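Local coordinates for protein purine nucleoside phosphorylase (Schistosoma mansoni, PDB 5KO5) that catalyses the reversible phosphorolysis of purine nucleosides to free purine base and ribose 1-phosphate, probably as a trimer, in the purine metabolism of a parasitic blood fluke, at residues A[30-35]-A[111-116]; A[39-44]-A[80-85]; A[13-18]-A[53-58]; A[47-52]-A[69-74]. All coordinates share one frame; numbering follows the deposited sequence.

Contact 1: residues A[30-35]-A[111-116]. With EDO (1,2-ethanediol), chain C.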
loop_
_atom_site.group_PDB
_atom_site.type_symbol
_atom_site.label_atom_id
_atom_site.label_comp_id
_atom_site.label_asym_id
_atom_site.label_seq_id
_atom_site.Cartn_x
_atom_site.Cartn_y
_atom_site.Cartn_z
ATOM N N GLY A 30 5.705 3.908 29.024
ATOM C CA GLY A 30 5.150 2.723 28.405
ATOM C C GLY A 30 6.249 1.956 27.700
ATOM O O GLY A 30 7.236 2.538 27.243
ATOM N N ILE A 31 6.100 0.634 27.635
ATOM C CA ILE A 31 7.077 -0.196 26.932
ATOM C C ILE A 31 6.364 -1.223 26.057
ATOM O O ILE A 31 5.353 -1.818 26.447
ATOM C CB ILE A 31 8.151 -0.836 27.849
ATOM C CG1 ILE A 31 7.563 -1.905 28.748
ATOM C CG2 ILE A 31 8.851 0.208 28.723
ATOM C CD1 ILE A 31 8.617 -2.629 29.584
ATOM N N ILE A 32 6.901 -1.427 24.860
ATOM C CA ILE A 32 6.442 -2.459 23.940
ATOM C C ILE A 32 7.697 -3.165 23.461
ATOM O O ILE A 32 8.632 -2.515 22.982
ATOM C CB ILE A 32 5.655 -1.855 22.761
ATOM C CG1 ILE A 32 4.385 -1.149 23.258
ATOM C CG2 ILE A 32 5.315 -2.915 21.728
ATOM C CD1 ILE A 32 3.649 -0.357 22.178
ATOM N N CYS A 33 7.751 -4.477 23.638
ATOM C CA CYS A 33 8.992 -5.220 23.466
ATOM C C CYS A 33 8.902 -6.134 22.255
ATOM O O CYS A 33 7.841 -6.703 21.961
ATOM C CB CYS A 33 9.295 -6.053 24.711
ATOM S SG CYS A 33 9.421 -5.068 26.213
ATOM N N GLY A 34 10.025 -6.281 21.556
ATOM C CA GLY A 34 10.077 -7.186 20.428
ATOM C C GLY A 34 10.046 -8.642 20.861
ATOM O O GLY A 34 10.195 -8.986 22.034
ATOM N N SER A 35 9.831 -9.519 19.880
ATOM C CA SER A 35 9.730 -10.945 20.162
ATOM C C SER A 35 11.039 -11.458 20.746
ATOM O O SER A 35 12.120 -11.173 20.221
ATOM C CB SER A 35 9.396 -11.700 18.878
ATOM O OG SER A 35 10.262 -11.310 17.826
ATOM N N ARG A 111 4.113 9.447 29.263
ATOM C CA ARG A 111 4.745 10.524 28.515
ATOM C C ARG A 111 5.850 10.056 27.585
ATOM O O ARG A 111 6.180 10.779 26.640
ATOM C CB ARG A 111 5.328 11.572 29.474
ATOM C CG ARG A 111 4.281 12.367 30.236
ATOM C CD ARG A 111 4.926 13.505 31.016
ATOM N NE ARG A 111 5.824 13.020 32.061
ATOM C CZ ARG A 111 5.436 12.741 33.301
ATOM N NH1 ARG A 111 4.165 12.893 33.649
ATOM N NH2 ARG A 111 6.317 12.307 34.195
ATOM N N VAL A 112 6.420 8.873 27.821
ATOM C CA VAL A 112 7.500 8.325 27.011
ATOM C C VAL A 112 7.178 6.865 26.735
ATOM O O VAL A 112 6.837 6.121 27.662
ATOM C CB VAL A 112 8.849 8.430 27.743
ATOM C CG1 VAL A 112 9.945 7.706 26.962
ATOM C CG2 VAL A 112 9.216 9.895 27.970
ATOM N N LEU A 113 7.285 6.469 25.467
ATOM C CA LEU A 113 7.080 5.094 25.030
ATOM C C LEU A 113 8.410 4.548 24.524
ATOM O O LEU A 113 9.029 5.147 23.637
ATOM C CB LEU A 113 6.024 5.052 23.927
ATOM C CG LEU A 113 5.767 3.697 23.263
ATOM C CD1 LEU A 113 5.360 2.632 24.288
ATOM C CD2 LEU A 113 4.691 3.875 22.207
ATOM N N LEU A 114 8.847 3.427 25.098
ATOM C CA LEU A 114 10.074 2.744 24.700
ATOM C C LEU A 114 9.688 1.493 23.926
ATOM O O LEU A 114 8.866 0.706 24.402
ATOM C CB LEU A 114 10.880 2.325 25.935
ATOM C CG LEU A 114 11.207 3.435 26.941
ATOM C CD1 LEU A 114 12.001 2.885 28.131
ATOM C CD2 LEU A 114 11.952 4.600 26.271
ATOM N N ILE A 115 10.284 1.303 22.743
ATOM C CA ILE A 115 9.915 0.208 21.850
ATOM C C ILE A 115 11.171 -0.518 21.389
ATOM O O ILE A 115 12.165 0.116 21.021
ATOM C CB ILE A 115 9.163 0.742 20.615
ATOM C CG1 ILE A 115 7.977 1.616 21.021
ATOM C CG2 ILE A 115 8.693 -0.419 19.738
ATOM C CD1 ILE A 115 7.279 2.277 19.833
ATOM N N THR A 116 11.124 -1.850 21.380
ATOM C CA THR A 116 12.159 -2.636 20.723
ATOM C C THR A 116 11.521 -3.523 19.662
ATOM O O THR A 116 10.328 -3.827 19.712
ATOM C CB THR A 116 12.970 -3.502 21.709
ATOM O OG1 THR A 116 12.093 -4.417 22.386
ATOM C CG2 THR A 116 13.689 -2.629 22.732
HETATM C C1 EDO C . 9.149 -6.716 15.119
HETATM O O1 EDO C . 8.150 -6.922 14.112
HETATM C C2 EDO C . 8.750 -7.354 16.432
HETATM O O2 EDO C . 9.936 -7.791 17.090
#
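Gly30 to Ile32 pair in parallel with Leu113 to Ile115, two neighbouring strands in the buried centre of the mixed sheet. The ladder is regular: Gly30 bonds to Val112 O and Leu114 N, Ile32 N meets Leu114 O at 2.9 Å, and Ile32 O takes Thr116 N at 3.0 Å. Leu114 O also draws in the CA-H of Ile31 (CA to O 3.2 Å), so two donors share this carbonyl.

On one face, CD1 of Leu113 lies over the bare backbone of Gly30, 3.5 Å from Gly30 O, and meets CG1 of Ile32 at 4.0 Å. On the other face Ile31 CG2 rests on Leu114 CB, also at 4.0 Å, and helix 259-283 covers Leu114.

Where strand 30-32 ends, a side chain takes over from the backbone. Thr116 OG1 sits between its own N and carbonyl carbon (chi1 60°), a rotation that turns it to Gly34 N for a 2.9 Å bond with an N-H...O angle of 166°. Beyond it, 1,2-ethanediol, probably from the crystallisation liquor, accepts a 3.3 Å bond at O2 from Ser35 N. A central parallel strand running into a Gly-Ser loop is the arrangement of trimeric purine nucleoside phosphorylases, where this loop forms part of the phosphate site; the same role is probable here.

Contact 2: residues A[39-44]-A[80-85]; sequences KLIEEI and IVAMQG
Ile41 and Ile44 face Ala82, with Ile80 and Gln84 to its two sides along the strand: a short, weakly bonded helix about 39-42 packs on strand 80-84 in the alpha/beta fold of the phosphorylase superfamily. No hydrogen bond joins the two segments, and shape does the work.

Ala82 CB is the low point. Ile41 spreads over it, with CG1 at 3.7 Å and CD1 close beside. Both Ile41 branches are used: with CG1 beside the backbone N (chi1 -58°), the longer arm runs on until CD1 lies 3.7 Å from Met83 O, while CG2 passes obliquely to Gln84. That glutamine is stretched out from the strand, CG anti to its N (chi1 -171°), and its amide is oriented by a hydrogen bond from Asn69 ND2 to Gln84 OE1. The other end of the amide, NE2, lies 3.9 Å from Ile41 CG2, a van der Waals approach to a methyl.

Strand 29-32 supplies more of the apolar surroundings, since Ile31 touches Ile41, Ile80 and Ala82. At the far end of the contact the meeting is narrower. Ile44 and Ile80 reach for each other tip to tip, and their terminal methyls, Ile44 CD1 and Ile80 CD1, come within 3.5 Å.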
loop_
_atom_site.group_PDB
_atom_site.type_symbol
_atom_site.label_atom_id
_atom_site.label_comp_id
_atom_site.label_asym_id
_atom_site.label_seq_id
_atom_site.Cartn_x
_atom_site.Cartn_y
_atom_site.Cartn_z
ATOM N N LYS A 39 11.784 -9.955 28.499
ATOM C CA LYS A 39 12.061 -10.438 29.847
ATOM C C LYS A 39 12.031 -9.319 30.883
ATOM O O LYS A 39 11.760 -9.584 32.057
ATOM C CB LYS A 39 13.368 -11.233 29.894
ATOM N N LEU A 40 12.281 -8.068 30.476
ATOM C CA LEU A 40 12.156 -6.955 31.417
ATOM C C LEU A 40 10.760 -6.898 32.021
ATOM O O LEU A 40 10.599 -6.567 33.202
ATOM C CB LEU A 40 12.484 -5.627 30.732
ATOM C CG LEU A 40 12.408 -4.378 31.622
ATOM C CD1 LEU A 40 13.384 -4.477 32.790
ATOM C CD2 LEU A 40 12.670 -3.124 30.809
ATOM N N ILE A 41 9.738 -7.219 31.222
ATOM C CA ILE A 41 8.369 -7.262 31.728
ATOM C C ILE A 41 8.250 -8.271 32.863
ATOM O O ILE A 41 7.509 -8.057 33.830
ATOM C CB ILE A 41 7.389 -7.564 30.578
ATOM C CG1 ILE A 41 7.516 -6.505 29.485
ATOM C CG2 ILE A 41 5.957 -7.637 31.086
ATOM C CD1 ILE A 41 6.677 -6.793 28.253
ATOM N N GLU A 42 8.982 -9.384 32.768
ATOM C CA GLU A 42 8.956 -10.379 33.832
ATOM C C GLU A 42 9.622 -9.885 35.109
ATOM O O GLU A 42 9.404 -10.474 36.174
ATOM C CB GLU A 42 9.608 -11.681 33.360
ATOM N N GLU A 43 10.418 -8.818 35.035
ATOM C CA GLU A 43 11.133 -8.291 36.189
ATOM C C GLU A 43 10.514 -7.016 36.750
ATOM O O GLU A 43 11.125 -6.365 37.604
ATOM C CB GLU A 43 12.607 -8.063 35.845
ATOM C CG GLU A 43 13.353 -9.331 35.466
ATOM C CD GLU A 43 13.393 -10.345 36.592
ATOM O OE1 GLU A 43 13.422 -9.929 37.772
ATOM O OE2 GLU A 43 13.392 -11.558 36.297
ATOM N N ILE A 44 9.320 -6.640 36.289
ATOM C CA ILE A 44 8.640 -5.478 36.848
ATOM C C ILE A 44 8.304 -5.735 38.313
ATOM O O ILE A 44 7.813 -6.810 38.682
ATOM C CB ILE A 44 7.383 -5.185 36.014
ATOM C CG1 ILE A 44 7.775 -4.782 34.592
ATOM C CG2 ILE A 44 6.563 -4.097 36.648
ATOM C CD1 ILE A 44 6.605 -4.713 33.643
ATOM N N ILE A 80 5.734 2.106 35.301
ATOM C CA ILE A 80 5.657 1.788 33.884
ATOM C C ILE A 80 4.427 0.935 33.605
ATOM O O ILE A 80 3.833 0.333 34.502
ATOM C CB ILE A 80 6.938 1.095 33.355
ATOM C CG1 ILE A 80 7.003 -0.358 33.817
ATOM C CG2 ILE A 80 8.197 1.854 33.779
ATOM C CD1 ILE A 80 6.757 -1.334 32.697
ATOM N N VAL A 81 4.046 0.903 32.329
ATOM C CA VAL A 81 3.021 -0.002 31.822
ATOM C C VAL A 81 3.578 -0.669 30.574
ATOM O O VAL A 81 4.117 0.009 29.694
ATOM C CB VAL A 81 1.691 0.725 31.524
ATOM C CG1 VAL A 81 1.903 1.946 30.624
ATOM C CG2 VAL A 81 0.686 -0.230 30.900
ATOM N N ALA A 82 3.473 -1.993 30.504
ATOM C CA ALA A 82 4.040 -2.762 29.403
ATOM C C ALA A 82 2.948 -3.528 28.673
ATOM O O ALA A 82 2.021 -4.050 29.300
ATOM C CB ALA A 82 5.053 -3.783 29.930
ATOM N N MET A 83 3.079 -3.633 27.350
ATOM C CA MET A 83 2.251 -4.557 26.579
ATOM C C MET A 83 2.990 -5.882 26.466
ATOM O O MET A 83 4.054 -5.955 25.847
ATOM C CB MET A 83 1.935 -3.998 25.195
ATOM C CG MET A 83 1.088 -2.752 25.248
ATOM S SD MET A 83 0.467 -2.217 23.638
ATOM C CE MET A 83 -0.784 -3.470 23.316
ATOM N N GLN A 84 2.434 -6.928 27.075
ATOM C CA GLN A 84 2.986 -8.272 26.978
ATOM C C GLN A 84 2.156 -9.012 25.934
ATOM O O GLN A 84 1.061 -9.498 26.224
ATOM C CB GLN A 84 2.926 -8.966 28.332
ATOM C CG GLN A 84 3.678 -10.269 28.371
ATOM C CD GLN A 84 3.627 -10.895 29.734
ATOM O OE1 GLN A 84 2.553 -11.062 30.314
ATOM N NE2 GLN A 84 4.792 -11.234 30.267
ATOM N N GLY A 85 2.678 -9.094 24.717
ATOM C CA GLY A 85 1.871 -9.567 23.613
ATOM C C GLY A 85 1.523 -8.419 22.690
ATOM O O GLY A 85 0.444 -7.825 22.769
#

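Contact 3: residues A[13-18]-A[53-58]; sequences SMAADY and INIPNF
Tyr18, Ala15 and Met14, on one side of helix 9-23, receive the loop 53-58, whose Pro56 and Asn57 are the central residues of a type II beta turn from Ile55 to Phe58. Two side chains of the helix meet different corners of the Pro56 ring in apolar packing: its CD lies 3.5 Å from Tyr18 CG, and its CB is 3.8 Å from Met14 CG. Both cross the proline at about a right angle. Met14 has CG anti to its N (chi1 -176°), which lays its extended chain across Pro56 CB and beside Asn57 ND2. Ala15 CB fits among Ile55 CG2 at 3.7 Å, the edge of the Phe58 ring and Pro56 O.

A second kind of contact puts a carbonyl on an aromatic face. Asn54 O stands 3.4 Å from Tyr18 CZ, over one face of the ring and displaced toward its rim.

No hydrogen bond joins the two segments directly. One water lies 2.8 Å from Tyr18 OH and accepts a 3.2 Å hydrogen bond from Asn54 ND2, joining phenol to amide. Asn57 ND2 donates its hydrogen bond to Asn11 O, earlier in helix 9-23.

Tyr18 and Ile55 both touch Ile50 of strand 47-51, and helix 95-108 meets Ala15 and Phe58.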
loop_
_atom_site.group_PDB
_atom_site.type_symbol
_atom_site.label_atom_id
_atom_site.label_comp_id
_atom_site.label_asym_id
_atom_site.label_seq_id
_atom_site.Cartn_x
_atom_site.Cartn_y
_atom_site.Cartn_z
ATOM N N SER A 13 -11.103 5.929 27.497
ATOM C CA SER A 13 -11.336 6.306 28.892
ATOM C C SER A 13 -11.904 5.142 29.692
ATOM O O SER A 13 -11.541 4.934 30.853
ATOM C CB SER A 13 -12.303 7.493 28.971
ATOM O OG SER A 13 -11.750 8.697 28.465
ATOM N N MET A 14 -12.816 4.382 29.086
ATOM C CA MET A 14 -13.412 3.258 29.799
ATOM C C MET A 14 -12.364 2.197 30.113
ATOM O O MET A 14 -12.360 1.623 31.211
ATOM C CB MET A 14 -14.566 2.668 28.993
ATOM C CG MET A 14 -15.296 1.555 29.728
ATOM S SD MET A 14 -16.764 0.963 28.872
ATOM C CE MET A 14 -17.446 -0.135 30.114
ATOM N N ALA A 15 -11.457 1.941 29.169
ATOM C CA ALA A 15 -10.363 1.011 29.423
ATOM C C ALA A 15 -9.428 1.540 30.504
ATOM O O ALA A 15 -9.012 0.789 31.395
ATOM C CB ALA A 15 -9.594 0.740 28.127
ATOM N N ALA A 16 -9.085 2.828 30.444
ATOM C CA ALA A 16 -8.173 3.384 31.439
ATOM C C ALA A 16 -8.798 3.378 32.830
ATOM O O ALA A 16 -8.111 3.103 33.824
ATOM C CB ALA A 16 -7.721 4.784 31.018
ATOM N N ASP A 17 -10.104 3.653 32.923
ATOM C CA ASP A 17 -10.793 3.603 34.211
ATOM C C ASP A 17 -10.676 2.223 34.845
ATOM O O ASP A 17 -10.401 2.098 36.046
ATOM C CB ASP A 17 -12.265 3.963 34.030
ATOM C CG ASP A 17 -12.486 5.444 33.838
ATOM O OD1 ASP A 17 -11.544 6.225 34.085
ATOM O OD2 ASP A 17 -13.610 5.826 33.449
ATOM N N TYR A 18 -10.902 1.170 34.055
ATOM C CA TYR A 18 -10.779 -0.185 34.581
ATOM C C TYR A 18 -9.362 -0.444 35.072
ATOM O O TYR A 18 -9.159 -0.971 36.169
ATOM C CB TYR A 18 -11.161 -1.200 33.500
ATOM C CG TYR A 18 -10.987 -2.645 33.926
ATOM C CD1 TYR A 18 -11.983 -3.315 34.629
ATOM C CD2 TYR A 18 -9.819 -3.340 33.624
ATOM C CE1 TYR A 18 -11.821 -4.633 35.015
ATOM C CE2 TYR A 18 -9.645 -4.654 34.007
ATOM C CZ TYR A 18 -10.649 -5.297 34.703
ATOM O OH TYR A 18 -10.481 -6.606 35.084
ATOM N N ILE A 53 -8.098 -9.490 27.656
ATOM C CA ILE A 53 -9.468 -9.967 27.556
ATOM C C ILE A 53 -10.345 -9.423 28.677
ATOM O O ILE A 53 -11.569 -9.362 28.526
ATOM C CB ILE A 53 -9.453 -11.514 27.475
ATOM C CG1 ILE A 53 -10.791 -12.053 26.961
ATOM C CG2 ILE A 53 -9.081 -12.119 28.822
ATOM C CD1 ILE A 53 -10.777 -13.550 26.658
ATOM N N ASN A 54 -9.748 -9.002 29.795
ATOM C CA ASN A 54 -10.493 -8.430 30.912
ATOM C C ASN A 54 -10.723 -6.927 30.790
ATOM O O ASN A 54 -11.533 -6.386 31.551
ATOM C CB ASN A 54 -9.777 -8.705 32.248
ATOM C CG ASN A 54 -9.747 -10.177 32.612
ATOM O OD1 ASN A 54 -10.537 -10.971 32.106
ATOM N ND2 ASN A 54 -8.830 -10.546 33.505
ATOM N N ILE A 55 -10.046 -6.238 29.876
ATOM C CA ILE A 55 -10.060 -4.779 29.828
ATOM C C ILE A 55 -11.161 -4.343 28.867
ATOM O O ILE A 55 -11.128 -4.745 27.691
ATOM C CB ILE A 55 -8.709 -4.207 29.394
ATOM C CG1 ILE A 55 -7.585 -4.723 30.303
ATOM C CG2 ILE A 55 -8.763 -2.669 29.403
ATOM C CD1 ILE A 55 -6.211 -4.363 29.764
ATOM N N PRO A 56 -12.107 -3.512 29.298
ATOM C CA PRO A 56 -13.139 -3.021 28.376
ATOM C C PRO A 56 -12.528 -2.364 27.149
ATOM O O PRO A 56 -11.610 -1.545 27.246
ATOM C CB PRO A 56 -13.912 -2.001 29.219
ATOM C CG PRO A 56 -13.667 -2.397 30.626
ATOM C CD PRO A 56 -12.281 -2.985 30.663
ATOM N N ASN A 57 -13.019 -2.763 25.980
ATOM C CA ASN A 57 -12.688 -2.208 24.677
ATOM C C ASN A 57 -11.309 -2.601 24.168
ATOM O O ASN A 57 -10.923 -2.117 23.102
ATOM C CB ASN A 57 -12.830 -0.677 24.595
ATOM C CG ASN A 57 -14.212 -0.219 24.966
ATOM O OD1 ASN A 57 -15.204 -0.826 24.558
ATOM N ND2 ASN A 57 -14.295 0.833 25.772
ATOM N N PHE A 58 -10.550 -3.438 24.873
ATOM C CA PHE A 58 -9.283 -3.873 24.319
ATOM C C PHE A 58 -9.533 -4.831 23.159
ATOM O O PHE A 58 -10.540 -5.540 23.136
ATOM C CB PHE A 58 -8.406 -4.535 25.383
ATOM C CG PHE A 58 -7.233 -3.687 25.796
ATOM C CD1 PHE A 58 -7.433 -2.410 26.296
ATOM C CD2 PHE A 58 -5.933 -4.151 25.660
ATOM C CE1 PHE A 58 -6.363 -1.609 26.674
ATOM C CE2 PHE A 58 -4.853 -3.354 26.030
ATOM C CZ PHE A 58 -5.069 -2.083 26.537
HETATM O O HOH W 1 -8.069 -8.046 35.420
#

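Contact 4: residues A[47-52]-A[69-74]; sequences RKVIPY and NLVLGS
Asn69 fills the hollow beside Val49, Pro51 and Tyr52 at one end of an antiparallel pair formed by strands 47-51 and 69-74. Its amide lies across the branch of Val49, whose CG1 is 3.6 Å from Asn69 CG, while Asn69 OD1 turns to the proline and comes within 3.1 Å of Pro51 CA. The backbone of Asn69 is covered from another direction. One face of the Tyr52 ring is turned to it, with Asn69 N 3.5 Å above the ring centre and Tyr52 CE1 3.3 Å from Asn69 C.

On the face carrying Ile50, Leu70 and Leu72, the hydrogen-bonded pair Ile50 and Leu70 sets two bulky residues side by side. Ile50 CD1 then slants toward Leu72 CD1, meeting it at 3.8 Å, and Tyr18 of helix 9-23 packs against Ile50.

On the face with Val49 and Val71, Arg47 lies along its own strand. CG sits between its N and carbonyl carbon (chi1 69°), and the extended chain then carries the guanidinium over Val49 CG2 and brings Arg47 NH2 to 4.1 Å from Val71 CG1. Gly73 is the dip opposite Arg47, its CA 4.3 Å from Arg47 CA.

Lys48 and Ile50 each give and take a backbone hydrogen bond, with Leu72 and Leu70 respectively; Ile50 N to Leu70 O measures 2.7 Å. The hydrogen-bonding ends of Tyr52 and Arg47 find partners outside the pair, Tyr52 OH at Gly85 O and Arg47 NH2, weakly, at Ile41 O. The backbone thus fixes the register of this antiparallel pair, while polar side-chain ends reach just past strand 78-84 and, weakly, helix 39-42.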
loop_
_atom_site.group_PDB
_atom_site.type_symbol
_atom_site.label_atom_id
_atom_site.label_comp_id
_atom_site.label_asym_id
_atom_site.label_seq_id
_atom_site.Cartn_x
_atom_site.Cartn_y
_atom_site.Cartn_z
ATOM N N ARG A 47 4.225 -5.876 40.618
ATOM C CA ARG A 47 3.565 -5.809 39.331
ATOM C C ARG A 47 2.119 -6.278 39.409
ATOM O O ARG A 47 1.722 -7.059 40.278
ATOM C CB ARG A 47 4.334 -6.598 38.280
ATOM C CG ARG A 47 4.314 -8.086 38.476
ATOM C CD ARG A 47 5.012 -8.738 37.312
ATOM N NE ARG A 47 4.576 -10.113 37.116
ATOM C CZ ARG A 47 4.700 -10.764 35.966
ATOM N NH1 ARG A 47 4.278 -12.016 35.862
ATOM N NH2 ARG A 47 5.239 -10.155 34.917
ATOM N N LYS A 48 1.329 -5.773 38.471
ATOM C CA LYS A 48 -0.072 -6.131 38.318
ATOM C C LYS A 48 -0.268 -6.549 36.871
ATOM O O LYS A 48 -0.001 -5.763 35.956
ATOM C CB LYS A 48 -0.967 -4.936 38.650
ATOM C CG LYS A 48 -2.442 -5.213 38.477
ATOM C CD LYS A 48 -2.888 -6.341 39.390
ATOM C CE LYS A 48 -4.259 -6.847 38.992
ATOM N NZ LYS A 48 -4.741 -7.944 39.875
ATOM N N VAL A 49 -0.710 -7.784 36.666
ATOM C CA VAL A 49 -0.902 -8.356 35.338
ATOM C C VAL A 49 -2.388 -8.299 35.011
ATOM O O VAL A 49 -3.213 -8.862 35.738
ATOM C CB VAL A 49 -0.383 -9.801 35.281
ATOM C CG1 VAL A 49 -0.537 -10.360 33.879
ATOM C CG2 VAL A 49 1.069 -9.864 35.736
ATOM N N ILE A 50 -2.731 -7.628 33.914
ATOM C CA ILE A 50 -4.126 -7.467 33.517
ATOM C C ILE A 50 -4.330 -8.066 32.130
ATOM O O ILE A 50 -3.894 -7.469 31.135
ATOM C CB ILE A 50 -4.529 -5.985 33.526
ATOM C CG1 ILE A 50 -4.172 -5.332 34.864
ATOM C CG2 ILE A 50 -6.011 -5.840 33.235
ATOM C CD1 ILE A 50 -4.520 -3.856 34.927
ATOM N N PRO A 51 -4.996 -9.217 32.005
ATOM C CA PRO A 51 -5.229 -9.789 30.670
ATOM C C PRO A 51 -6.016 -8.823 29.791
ATOM O O PRO A 51 -6.977 -8.195 30.242
ATOM C CB PRO A 51 -6.034 -11.061 30.968
ATOM C CG PRO A 51 -5.674 -11.418 32.385
ATOM C CD PRO A 51 -5.473 -10.105 33.086
ATOM N N TYR A 52 -5.588 -8.701 28.526
ATOM C CA TYR A 52 -6.309 -7.845 27.583
ATOM C C TYR A 52 -7.790 -8.194 27.575
ATOM O O TYR A 52 -8.653 -7.312 27.502
ATOM C CB TYR A 52 -5.776 -8.029 26.157
ATOM C CG TYR A 52 -4.353 -7.595 25.872
ATOM C CD1 TYR A 52 -3.674 -6.716 26.707
ATOM C CD2 TYR A 52 -3.691 -8.075 24.741
ATOM C CE1 TYR A 52 -2.365 -6.330 26.420
ATOM C CE2 TYR A 52 -2.394 -7.696 24.453
ATOM C CZ TYR A 52 -1.734 -6.832 25.300
ATOM O OH TYR A 52 -0.440 -6.467 25.011
ATOM N N ASN A 69 -1.333 -9.485 27.820
ATOM C CA ASN A 69 -1.506 -8.875 29.130
ATOM C C ASN A 69 -0.927 -7.471 29.121
ATOM O O ASN A 69 0.078 -7.210 28.455
ATOM C CB ASN A 69 -0.727 -9.632 30.211
ATOM C CG ASN A 69 -1.241 -11.031 30.446
ATOM O OD1 ASN A 69 -2.451 -11.261 30.532
ATOM N ND2 ASN A 69 -0.322 -11.976 30.572
ATOM N N LEU A 70 -1.573 -6.575 29.858
ATOM C CA LEU A 70 -0.968 -5.314 30.260
ATOM C C LEU A 70 -0.351 -5.522 31.637
ATOM O O LEU A 70 -1.013 -6.036 32.542
ATOM C CB LEU A 70 -2.048 -4.239 30.347
ATOM C CG LEU A 70 -1.703 -2.822 29.905
ATOM C CD1 LEU A 70 -1.271 -2.803 28.441
ATOM C CD2 LEU A 70 -2.908 -1.918 30.121
ATOM N N VAL A 71 0.913 -5.142 31.793
ATOM C CA VAL A 71 1.637 -5.330 33.048
ATOM C C VAL A 71 2.070 -3.963 33.561
ATOM O O VAL A 71 2.757 -3.217 32.853
ATOM C CB VAL A 71 2.843 -6.267 32.872
ATOM C CG1 VAL A 71 3.515 -6.532 34.214
ATOM C CG2 VAL A 71 2.411 -7.573 32.207
ATOM N N LEU A 72 1.662 -3.630 34.784
ATOM C CA LEU A 72 2.004 -2.359 35.401
ATOM C C LEU A 72 2.809 -2.600 36.667
ATOM O O LEU A 72 2.584 -3.576 37.390
ATOM C CB LEU A 72 0.751 -1.549 35.763
ATOM C CG LEU A 72 -0.089 -1.092 34.568
ATOM C CD1 LEU A 72 -1.231 -2.058 34.303
ATOM C CD2 LEU A 72 -0.601 0.319 34.786
ATOM N N GLY A 73 3.740 -1.690 36.936
ATOM C CA GLY A 73 4.548 -1.791 38.143
ATOM C C GLY A 73 5.706 -0.822 38.091
ATOM O O GLY A 73 5.639 0.207 37.416
ATOM N N SER A 74 6.775 -1.168 38.801
ATOM C CA SER A 74 7.930 -0.291 38.937
ATOM C C SER A 74 9.160 -0.942 38.326
ATOM O O SER A 74 9.426 -2.126 38.565
ATOM C CB SER A 74 8.200 0.042 40.409
ATOM O OG SER A 74 7.176 0.868 40.939
#

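The four contacts follow one sheet from its centre to its margin. Contact 1 and contact 2 share strand neighbours: Ile31 N lies 2.9 Å from Val81 O, and Ile31 CG1 packs 3.4 Å from Ala82 CB. Contact 2 passes the sheet on to contact 4, where Ala82 N is 2.7 Å from Val71 O. Contact 3 then covers the far strand, with Ile55 CG1 3.5 Å from Ile50 CG2, while its centre is about 20 Å from that of contact 1. Contact 1 is the link to the active site: Gly34, in the loop after the strand, is about 10 Å from the bound cytosine, taken between nearest atoms, and strand 112-121 runs on to Leu118, Ala119 and Gly120 of its pocket.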